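Long-range contacts in putative peptidase (PDB 3CE2), which probably acts as a zinc-dependent oligopeptidase of the M3B family, degrading a variety of small bioactive peptides: residues Tyr328-Ala333 with Leu388-Thr393; Glu332-Ile337 with Thr351-Leu356; Gly360-Tyr365 with Pro384-Asn389; Ser372-Ser377 with Ala401-His406. One frame throughout, in Å; residues are numbered along the deposited sequence.

In the fold
Contacts 1, 2 and 3 are buried, whereas contact 4 is more exposed, although it lies closest to the centre of the chain, beside the zinc ion. Helix 330-340 serves contacts 1 and 2: in the first its start meets the loop leading into helix 394-416, and in the second it pairs with helix 345-357. Contact 3 joins two strands of a small mixed sheet, and contact 4 sets that sheet's other outer strand, 375-377, beside helix 394-416. Contacts 1 and 3 share Leu-388 and Asn-389. The chemistry follows the place: rings and backbone bonds in contact 1, aliphatic packing with one long salt bridge at its rim in contact 2, strand pairing in contact 3, and a polar side-chain bond with metal ligands in contact 4.

Contact 1. Residues Tyr328-Ala333 with Leu388-Thr393; sequences YTFQEA and LNYTGT
Tyr-390 and Tyr-328 are joined by a hydrogen bond from the phenol to the backbone carbonyl. The OH of Tyr-390 donates to Tyr-328 O at 2.8 Å, coming from above the carbonyl plane (59° out of it) rather than along a lone pair. The backbone N of Tyr-328 is used as well: it donates to Gly-392 O at 2.8 Å in a nearly straight bond (160°). Gly-392 CA adds a CA-H...O contact to Tyr-328 O. Glycine suits this place because its positive phi would press a side chain against the preceding carbonyl.

The segments join two elements of the peptidase domain: 328-333 opens helix 330-340, while the loop 388-393 runs from strand 385-387 to helix 394-416, which carries zinc-binding histidines. The first turn of helix 330-340 is closed by a capping box, in which Glu-332 N donates to Thr-329 OG1 at 2.9 Å and Thr-329 N to Glu-332 OE1 at 2.8 Å.

Aromatic and aliphatic contacts make up the rest. Phe-330 turns its edge to the face of Tyr-390 in a T-shaped pair, centroids 5.5 Å apart. Tyr-390 CG stands anti to its own N (chi1 -174°), which carries the ring across to the helix. Gly-392 N lies over the opposite face of that ring. Ala-333 CB, small enough to fit beside the phenol, is 3.5 Å from Tyr-390 OH. Leu-388 CD2 meets the edge of the Phe-330 ring, 3.6 Å from CE1, and Lys-364 makes a cation-pi contact with the same ring. Ile-400 of helix 394-416 touches both Leu-388 and Ala-333.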
# COMPACT_ATOMS: atom_id res chain seq x y z
N TYR A 328 -1.26 -9.94 -25.82
CA TYR A 328 -0.27 -10.93 -25.42
C TYR A 328 -0.97 -12.19 -24.91
O TYR A 328 -1.87 -12.10 -24.08
CB TYR A 328 0.60 -10.37 -24.29
CG TYR A 328 1.44 -9.17 -24.68
CD1 TYR A 328 2.76 -9.34 -25.10
CD2 TYR A 328 0.93 -7.86 -24.63
CE1 TYR A 328 3.56 -8.26 -25.47
CE2 TYR A 328 1.72 -6.77 -25.00
CZ TYR A 328 3.04 -6.98 -25.42
OH TYR A 328 3.87 -5.94 -25.79
N THR A 329 -0.55 -13.35 -25.40
CA THR A 329 -0.99 -14.59 -24.76
C THR A 329 -0.36 -14.65 -23.37
O THR A 329 0.59 -13.93 -23.08
CB THR A 329 -0.56 -15.86 -25.53
OG1 THR A 329 0.87 -15.89 -25.65
CG2 THR A 329 -1.19 -15.91 -26.90
N PHE A 330 -0.87 -15.53 -22.52
CA PHE A 330 -0.22 -15.69 -21.25
C PHE A 330 1.25 -16.00 -21.50
O PHE A 330 2.14 -15.31 -21.00
CB PHE A 330 -0.88 -16.79 -20.41
CG PHE A 330 -0.49 -16.71 -18.97
CD1 PHE A 330 -1.08 -15.77 -18.13
CD2 PHE A 330 0.52 -17.53 -18.47
CE1 PHE A 330 -0.71 -15.66 -16.81
CE2 PHE A 330 0.90 -17.44 -17.16
CZ PHE A 330 0.28 -16.50 -16.32
N GLN A 331 1.50 -17.02 -22.32
CA GLN A 331 2.84 -17.39 -22.70
C GLN A 331 3.64 -16.17 -23.04
O GLN A 331 4.73 -15.98 -22.50
CB GLN A 331 2.83 -18.34 -23.89
CG GLN A 331 4.14 -19.12 -24.04
CD GLN A 331 4.77 -19.48 -22.68
OE1 GLN A 331 4.15 -20.16 -21.85
NE2 GLN A 331 5.98 -19.00 -22.44
N GLU A 332 3.11 -15.34 -23.92
CA GLU A 332 3.87 -14.17 -24.34
C GLU A 332 4.12 -13.21 -23.20
O GLU A 332 5.17 -12.59 -23.15
CB GLU A 332 3.17 -13.43 -25.47
CG GLU A 332 3.51 -13.95 -26.85
CD GLU A 332 2.34 -13.79 -27.82
OE1 GLU A 332 1.32 -13.15 -27.45
OE2 GLU A 332 2.45 -14.32 -28.95
N ALA A 333 3.16 -13.09 -22.30
CA ALA A 333 3.34 -12.19 -21.16
C ALA A 333 4.55 -12.66 -20.37
O ALA A 333 5.46 -11.88 -20.07
CB ALA A 333 2.10 -12.16 -20.28
N LEU A 388 -5.11 -13.79 -10.84
CA LEU A 388 -5.18 -12.92 -12.01
C LEU A 388 -6.57 -12.98 -12.68
O LEU A 388 -7.35 -13.94 -12.46
CB LEU A 388 -4.12 -13.37 -13.03
CG LEU A 388 -2.79 -12.65 -13.29
CD1 LEU A 388 -2.13 -12.16 -12.05
CD2 LEU A 388 -1.82 -13.54 -14.06
N ASN A 389 -6.87 -11.98 -13.49
CA ASN A 389 -7.99 -12.04 -14.43
C ASN A 389 -7.46 -11.69 -15.81
O ASN A 389 -7.81 -10.66 -16.40
CB ASN A 389 -9.12 -11.12 -13.98
CG ASN A 389 -10.02 -11.78 -12.94
OD1 ASN A 389 -10.82 -12.66 -13.27
ND2 ASN A 389 -9.86 -11.37 -11.67
N TYR A 390 -6.58 -12.55 -16.31
CA TYR A 390 -5.70 -12.18 -17.40
C TYR A 390 -6.49 -11.94 -18.67
O TYR A 390 -7.20 -12.82 -19.10
CB TYR A 390 -4.61 -13.24 -17.62
CG TYR A 390 -3.64 -12.78 -18.65
CD1 TYR A 390 -2.66 -11.85 -18.31
CD2 TYR A 390 -3.74 -13.19 -19.98
CE1 TYR A 390 -1.78 -11.36 -19.28
CE2 TYR A 390 -2.87 -12.71 -20.94
CZ TYR A 390 -1.89 -11.78 -20.59
OH TYR A 390 -1.00 -11.29 -21.54
N THR A 391 -6.37 -10.75 -19.26
CA THR A 391 -7.16 -10.44 -20.48
C THR A 391 -6.33 -10.20 -21.74
O THR A 391 -6.86 -10.20 -22.84
CB THR A 391 -8.22 -9.27 -20.28
OG1 THR A 391 -7.59 -8.10 -19.72
CG2 THR A 391 -9.35 -9.72 -19.35
N GLY A 392 -5.02 -9.98 -21.59
CA GLY A 392 -4.15 -9.94 -22.75
C GLY A 392 -3.57 -8.58 -23.12
O GLY A 392 -2.92 -8.46 -24.15
N THR A 393 -3.80 -7.57 -22.30
CA THR A 393 -3.33 -6.21 -22.61
C THR A 393 -1.99 -5.93 -21.93
O THR A 393 -1.55 -6.68 -21.05
CB THR A 393 -4.33 -5.13 -22.10
OG1 THR A 393 -4.31 -5.12 -20.67
CG2 THR A 393 -5.78 -5.39 -22.60

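Contact 2. Residues Glu332-Ile337 with Thr351-Leu356; sequences EAVDLI and TLKQGL
Val-334 meets Lys-353 in a helical hairpin, two successive helices, 330-340 and 345-357, running antiparallel at 169° with the axes of these segments 10.5 Å apart. Both methyls of Val-334 are used. CG1, anti to the backbone N (chi1 180°), lies 3.8 Å from Lys-353 CG and so rests on the aliphatic stem of the lysine, the two side chains meeting at about a right angle. The other methyl, CG2, reaches Leu-356 CB at 4.4 Å. Branched and compact, valine can touch two neighbours on the facing helix at once, one with each methyl.

At Asp-335 the contact reaches solvent. Its OD1 lies 3.7 Å from Lys-353 NZ, a long salt bridge, and also receives a weak hydrogen bond from Gln-331 NE2. Lysine is well matched to this boundary: its stem packs inward while its ammonium group stays near the exposed carboxylate, and it also makes a cation-pi contact with Tyr-338.

About one turn after Val-334, Ile-337 returns the contact to the interior, where Ala-401 of helix 394-416 touches it. Across the hairpin, Ile-337 CG2 touches Leu-352 CD2 at 4.0 Å.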
# COMPACT_ATOMS: atom_id res chain seq x y z
N GLU A 332 3.11 -15.34 -23.92
CA GLU A 332 3.87 -14.17 -24.34
C GLU A 332 4.12 -13.21 -23.20
O GLU A 332 5.17 -12.59 -23.15
CB GLU A 332 3.17 -13.43 -25.47
CG GLU A 332 3.51 -13.95 -26.85
CD GLU A 332 2.34 -13.79 -27.82
OE1 GLU A 332 1.32 -13.15 -27.45
OE2 GLU A 332 2.45 -14.32 -28.95
N ALA A 333 3.16 -13.09 -22.30
CA ALA A 333 3.34 -12.19 -21.16
C ALA A 333 4.55 -12.66 -20.37
O ALA A 333 5.46 -11.88 -20.07
CB ALA A 333 2.10 -12.16 -20.28
N VAL A 334 4.57 -13.95 -20.06
CA VAL A 334 5.69 -14.56 -19.38
C VAL A 334 7.04 -14.33 -20.08
O VAL A 334 8.01 -13.92 -19.46
CB VAL A 334 5.47 -16.05 -19.17
CG1 VAL A 334 6.67 -16.65 -18.46
CG2 VAL A 334 4.19 -16.27 -18.35
N ASP A 335 7.11 -14.57 -21.39
CA ASP A 335 8.36 -14.35 -22.11
C ASP A 335 8.81 -12.91 -21.93
O ASP A 335 10.01 -12.63 -21.83
CB ASP A 335 8.20 -14.67 -23.59
CG ASP A 335 7.90 -16.13 -23.84
OD1 ASP A 335 8.17 -16.94 -22.93
OD2 ASP A 335 7.38 -16.46 -24.94
N LEU A 336 7.84 -12.01 -21.91
CA LEU A 336 8.11 -10.59 -21.75
C LEU A 336 8.67 -10.30 -20.35
O LEU A 336 9.73 -9.69 -20.21
CB LEU A 336 6.84 -9.78 -22.01
CG LEU A 336 7.04 -8.31 -22.36
CD1 LEU A 336 8.11 -8.16 -23.45
CD2 LEU A 336 5.73 -7.68 -22.78
N ILE A 337 7.97 -10.76 -19.32
CA ILE A 337 8.43 -10.60 -17.96
C ILE A 337 9.86 -11.13 -17.87
O ILE A 337 10.77 -10.43 -17.41
CB ILE A 337 7.56 -11.40 -16.96
CG1 ILE A 337 6.17 -10.79 -16.86
CG2 ILE A 337 8.22 -11.45 -15.59
CD1 ILE A 337 6.21 -9.32 -16.63
N THR A 351 12.81 -18.65 -10.94
CA THR A 351 11.83 -18.95 -9.91
C THR A 351 10.45 -18.39 -10.25
O THR A 351 9.46 -19.08 -10.15
CB THR A 351 12.31 -18.48 -8.54
OG1 THR A 351 13.49 -19.20 -8.22
CG2 THR A 351 11.29 -18.77 -7.47
N LEU A 352 10.40 -17.14 -10.68
CA LEU A 352 9.15 -16.50 -11.05
C LEU A 352 8.54 -17.20 -12.25
O LEU A 352 7.34 -17.43 -12.28
CB LEU A 352 9.35 -15.01 -11.38
CG LEU A 352 8.09 -14.25 -11.75
CD1 LEU A 352 6.98 -14.55 -10.75
CD2 LEU A 352 8.37 -12.75 -11.78
N LYS A 353 9.36 -17.53 -13.24
CA LYS A 353 8.86 -18.20 -14.41
C LYS A 353 8.29 -19.56 -14.02
O LYS A 353 7.20 -19.93 -14.46
CB LYS A 353 9.95 -18.33 -15.47
CG LYS A 353 9.43 -18.69 -16.88
CD LYS A 353 10.57 -18.98 -17.82
CE LYS A 353 10.11 -19.54 -19.14
NZ LYS A 353 10.08 -18.49 -20.19
N GLN A 354 9.00 -20.30 -13.17
CA GLN A 354 8.50 -21.60 -12.70
C GLN A 354 7.17 -21.48 -11.99
O GLN A 354 6.29 -22.33 -12.16
CB GLN A 354 9.52 -22.33 -11.79
CG GLN A 354 10.75 -22.88 -12.51
CD GLN A 354 10.47 -23.28 -13.97
OE1 GLN A 354 10.95 -22.64 -14.90
NE2 GLN A 354 9.67 -24.33 -14.16
N GLY A 355 7.03 -20.44 -11.18
CA GLY A 355 5.77 -20.19 -10.46
C GLY A 355 4.59 -19.89 -11.37
O GLY A 355 3.47 -20.34 -11.14
N LEU A 356 4.85 -19.14 -12.43
CA LEU A 356 3.84 -18.75 -13.37
C LEU A 356 3.46 -19.87 -14.32
O LEU A 356 2.40 -19.82 -14.94
CB LEU A 356 4.32 -17.53 -14.16
CG LEU A 356 4.63 -16.34 -13.26
CD1 LEU A 356 5.07 -15.13 -14.07
CD2 LEU A 356 3.41 -16.03 -12.42

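Contact 3. Residues Gly360-Tyr365 with Pro384-Asn389; sequences GWVDKY and PYVLLN
Trp-361 and Pro-384 make the tightest part of this contact: Pro-384 CG lies over the indole face, 3.4 Å from the centroid of the six-membered ring and only 10° off its normal, a CH-pi contact. The compact, puckered proline ring can lay its CG and CD methylenes against the broad indole face. Next to it the chains pair as parallel strands, 362-363 with 385-387, in the small mixed sheet of the domain. Val-386 N donates to Trp-361 O at 2.8 Å, Asp-363 N to Val-386 O at 2.9 Å, and Leu-388 N to Asp-363 O at 3.0 Å. Val-362 and Val-386 lie on one face; there Val-362 CG1 also meets Leu-388 CD2 at 3.7 Å, and Val-386 touches Glu-403 and Ser-407 of helix 394-416. Beta-branched valines are at home in such a buried strand.

The far end is looser. Lys-364 and Tyr-365 are partly exposed and point away from the partner; what meets here is mainly backbone, with Leu-388 CB 3.5 Å from Lys-364 O. Here the side chains find partners elsewhere: Lys-364 NZ bonds to Gln-21 O, and Asn-389 ND2 to Gly-373 O.

Asp-363, on the opposite face and buried, has its carboxylate satisfied by salt bridges to Lys-370 and Arg-15 and by Trp-24 N. This clustering of positive groups probably favours its ionised form, while the strand pairing itself rests on the backbone.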
# COMPACT_ATOMS: atom_id res chain seq x y z
N GLY A 360 2.21 -23.99 -10.35
CA GLY A 360 0.82 -23.72 -9.96
C GLY A 360 0.57 -22.54 -9.03
O GLY A 360 -0.31 -22.58 -8.18
N TRP A 361 1.34 -21.47 -9.18
CA TRP A 361 1.15 -20.29 -8.36
C TRP A 361 -0.10 -19.50 -8.79
O TRP A 361 -0.80 -18.90 -7.96
CB TRP A 361 2.36 -19.37 -8.51
CG TRP A 361 3.58 -19.85 -7.81
CD1 TRP A 361 3.83 -21.11 -7.34
CD2 TRP A 361 4.74 -19.07 -7.51
NE1 TRP A 361 5.07 -21.15 -6.76
CE2 TRP A 361 5.65 -19.92 -6.85
CE3 TRP A 361 5.08 -17.73 -7.72
CZ2 TRP A 361 6.89 -19.47 -6.41
CZ3 TRP A 361 6.32 -17.29 -7.29
CH2 TRP A 361 7.21 -18.16 -6.64
N VAL A 362 -0.37 -19.53 -10.09
CA VAL A 362 -1.27 -18.60 -10.74
C VAL A 362 -2.62 -19.18 -11.09
O VAL A 362 -2.70 -20.18 -11.79
CB VAL A 362 -0.70 -18.21 -12.08
CG1 VAL A 362 -1.12 -16.80 -12.41
CG2 VAL A 362 0.81 -18.36 -12.06
N ASP A 363 -3.67 -18.52 -10.65
CA ASP A 363 -4.96 -18.71 -11.27
C ASP A 363 -5.13 -17.68 -12.40
O ASP A 363 -5.40 -16.51 -12.15
CB ASP A 363 -6.07 -18.56 -10.24
CG ASP A 363 -7.23 -19.46 -10.52
OD1 ASP A 363 -7.09 -20.70 -10.41
OD2 ASP A 363 -8.30 -18.92 -10.87
N LYS A 364 -4.97 -18.11 -13.64
CA LYS A 364 -4.80 -17.17 -14.76
C LYS A 364 -5.96 -16.31 -15.26
O LYS A 364 -5.77 -15.14 -15.60
CB LYS A 364 -4.23 -17.90 -15.98
CG LYS A 364 -2.85 -18.45 -15.75
CD LYS A 364 -2.34 -19.15 -16.98
CE LYS A 364 -1.36 -20.20 -16.62
NZ LYS A 364 -1.76 -21.43 -17.32
N TYR A 365 -7.15 -16.90 -15.40
CA TYR A 365 -8.17 -16.31 -16.28
C TYR A 365 -9.51 -16.07 -15.61
O TYR A 365 -9.79 -16.61 -14.55
CB TYR A 365 -8.42 -17.23 -17.47
CG TYR A 365 -7.25 -17.52 -18.37
CD1 TYR A 365 -6.61 -16.50 -19.08
CD2 TYR A 365 -6.84 -18.83 -18.59
CE1 TYR A 365 -5.53 -16.79 -19.95
CE2 TYR A 365 -5.77 -19.13 -19.46
CZ TYR A 365 -5.13 -18.11 -20.13
OH TYR A 365 -4.07 -18.42 -20.96
N PRO A 384 3.62 -18.76 -2.93
CA PRO A 384 2.71 -17.63 -3.10
C PRO A 384 1.63 -17.99 -4.12
O PRO A 384 1.82 -18.85 -4.97
CB PRO A 384 3.62 -16.52 -3.64
CG PRO A 384 4.78 -17.22 -4.23
CD PRO A 384 4.93 -18.54 -3.56
N TYR A 385 0.47 -17.36 -4.00
CA TYR A 385 -0.61 -17.67 -4.90
C TYR A 385 -1.00 -16.36 -5.51
O TYR A 385 -1.20 -15.36 -4.82
CB TYR A 385 -1.76 -18.32 -4.16
CG TYR A 385 -1.54 -19.80 -3.88
CD1 TYR A 385 -1.47 -20.71 -4.93
CD2 TYR A 385 -1.41 -20.28 -2.57
CE1 TYR A 385 -1.27 -22.07 -4.70
CE2 TYR A 385 -1.21 -21.65 -2.32
CZ TYR A 385 -1.14 -22.54 -3.41
OH TYR A 385 -0.95 -23.89 -3.24
N VAL A 386 -1.05 -16.34 -6.83
CA VAL A 386 -1.41 -15.14 -7.53
C VAL A 386 -2.75 -15.33 -8.19
O VAL A 386 -2.91 -16.21 -9.06
CB VAL A 386 -0.42 -14.84 -8.64
CG1 VAL A 386 -0.83 -13.59 -9.36
CG2 VAL A 386 0.94 -14.70 -8.07
N LEU A 387 -3.72 -14.51 -7.79
CA LEU A 387 -4.97 -14.43 -8.52
C LEU A 387 -4.96 -13.35 -9.60
O LEU A 387 -4.81 -12.16 -9.33
CB LEU A 387 -6.12 -14.21 -7.56
CG LEU A 387 -7.47 -14.24 -8.28
CD1 LEU A 387 -8.55 -14.89 -7.41
CD2 LEU A 387 -7.86 -12.83 -8.77
N LEU A 388 -5.11 -13.79 -10.84
CA LEU A 388 -5.18 -12.92 -12.01
C LEU A 388 -6.57 -12.98 -12.68
O LEU A 388 -7.35 -13.94 -12.46
CB LEU A 388 -4.12 -13.37 -13.03
CG LEU A 388 -2.79 -12.65 -13.29
CD1 LEU A 388 -2.13 -12.16 -12.05
CD2 LEU A 388 -1.82 -13.54 -14.06
N ASN A 389 -6.87 -11.98 -13.49
CA ASN A 389 -7.99 -12.04 -14.43
C ASN A 389 -7.46 -11.69 -15.81
O ASN A 389 -7.81 -10.66 -16.40
CB ASN A 389 -9.12 -11.12 -13.98
CG ASN A 389 -10.02 -11.78 -12.94
OD1 ASN A 389 -10.82 -12.66 -13.27
ND2 ASN A 389 -9.86 -11.37 -11.67

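Contact 4. Residues Ser372-Ser377 with Ala401-His406; sequences SGAYSS and AHEGGH. With ZN (zinc ion), chain D.
The zinc site of the peptidase supplies one half of this contact: Glu-403, the glutamate of the HExxH motif on helix 394-416, meets Ser-376 of strand 375-377. The motif's two histidines hold the metal, His-402 NE2 at 2.1 Å and His-406 NE2 at 2.2 Å from the zinc ion, with Glu-430 as a further ligand. One helical turn between them lets both imidazoles face the same ion, and Glu-437 accepts from His-402 ND1, a second-shell bond that helps fix that ring.

Ser-376 OG donates to Glu-403 OE1 at 2.6 Å, arriving on the anti side of the carboxylate and 17° out of its plane. The glutamate chain is bent at chi2 (-51°), which folds the carboxylate back alongside the strand; OE2 lies 3.5 Å from Tyr-375 CA. The same hydroxyl sits at the edge of the His-406 ring and 3.3 Å from His-406 CB. A short hydroxyl side chain suits this place, since the strand passes close to the helix, nearest at Ser-376 and Glu-403.

In relatives with this motif the glutamate acts as general base toward a zinc-bound water, and Glu-403 probably does so here. The serine bond would then help orient its carboxylate, tying the outer strand of the sheet to the zinc-binding helix.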
# COMPACT_ATOMS: atom_id res chain seq x y z
N SER A 372 -12.76 -10.41 -8.67
CA SER A 372 -12.22 -9.44 -9.64
C SER A 372 -10.80 -8.97 -9.33
O SER A 372 -10.29 -9.11 -8.20
CB SER A 372 -13.10 -8.19 -9.66
OG SER A 372 -14.08 -8.30 -10.66
N GLY A 373 -10.19 -8.34 -10.33
CA GLY A 373 -8.89 -7.70 -10.17
C GLY A 373 -7.76 -8.71 -10.00
O GLY A 373 -7.74 -9.73 -10.69
N ALA A 374 -6.84 -8.43 -9.06
CA ALA A 374 -5.62 -9.22 -8.88
C ALA A 374 -4.99 -9.08 -7.49
O ALA A 374 -5.16 -8.07 -6.81
CB ALA A 374 -4.60 -8.87 -9.95
N TYR A 375 -4.24 -10.11 -7.08
CA TYR A 375 -3.51 -10.07 -5.82
C TYR A 375 -2.52 -11.22 -5.67
O TYR A 375 -2.50 -12.14 -6.48
CB TYR A 375 -4.47 -10.09 -4.61
CG TYR A 375 -5.26 -11.37 -4.45
CD1 TYR A 375 -4.62 -12.58 -4.14
CD2 TYR A 375 -6.65 -11.37 -4.58
CE1 TYR A 375 -5.36 -13.76 -3.97
CE2 TYR A 375 -7.40 -12.54 -4.41
CZ TYR A 375 -6.75 -13.73 -4.11
OH TYR A 375 -7.49 -14.89 -3.96
N SER A 376 -1.70 -11.12 -4.62
CA SER A 376 -0.82 -12.19 -4.16
C SER A 376 -1.21 -12.54 -2.76
O SER A 376 -1.52 -11.68 -1.95
CB SER A 376 0.62 -11.72 -4.12
OG SER A 376 0.83 -10.80 -5.16
N SER A 377 -1.16 -13.82 -2.44
CA SER A 377 -1.52 -14.26 -1.12
C SER A 377 -0.76 -15.54 -0.87
O SER A 377 0.08 -15.93 -1.67
CB SER A 377 -3.04 -14.45 -1.01
OG SER A 377 -3.42 -14.93 0.27
N ALA A 401 3.72 -8.40 -13.48
CA ALA A 401 4.98 -7.88 -12.94
C ALA A 401 4.78 -7.36 -11.52
O ALA A 401 5.62 -7.59 -10.65
CB ALA A 401 5.56 -6.79 -13.84
N HIS A 402 3.66 -6.69 -11.27
CA HIS A 402 3.34 -6.18 -9.94
C HIS A 402 3.14 -7.32 -8.93
O HIS A 402 3.79 -7.37 -7.88
CB HIS A 402 2.08 -5.34 -10.03
CG HIS A 402 1.72 -4.62 -8.78
ND1 HIS A 402 2.05 -3.29 -8.57
CD2 HIS A 402 1.02 -5.01 -7.69
CE1 HIS A 402 1.57 -2.90 -7.40
NE2 HIS A 402 0.96 -3.93 -6.84
N GLU A 403 2.23 -8.23 -9.26
CA GLU A 403 1.90 -9.33 -8.36
C GLU A 403 3.08 -10.28 -8.22
O GLU A 403 3.31 -10.83 -7.15
CB GLU A 403 0.64 -10.08 -8.82
CG GLU A 403 -0.62 -9.21 -8.80
CD GLU A 403 -0.86 -8.49 -7.46
OE1 GLU A 403 -0.23 -8.85 -6.44
OE2 GLU A 403 -1.67 -7.55 -7.42
N GLY A 404 3.85 -10.45 -9.30
CA GLY A 404 5.09 -11.23 -9.24
C GLY A 404 6.08 -10.63 -8.23
O GLY A 404 6.79 -11.34 -7.52
N GLY A 405 6.10 -9.31 -8.17
CA GLY A 405 6.89 -8.64 -7.17
C GLY A 405 6.50 -8.99 -5.74
O GLY A 405 7.38 -9.38 -4.96
N HIS A 406 5.22 -8.82 -5.38
CA HIS A 406 4.76 -9.15 -4.01
C HIS A 406 5.08 -10.59 -3.74
O HIS A 406 5.52 -10.95 -2.66
CB HIS A 406 3.24 -9.01 -3.83
CG HIS A 406 2.73 -7.61 -3.83
ND1 HIS A 406 3.34 -6.60 -3.12
CD2 HIS A 406 1.63 -7.07 -4.40
CE1 HIS A 406 2.66 -5.48 -3.30
NE2 HIS A 406 1.62 -5.73 -4.07
ZN ZN D . 0.40 -4.11 -4.84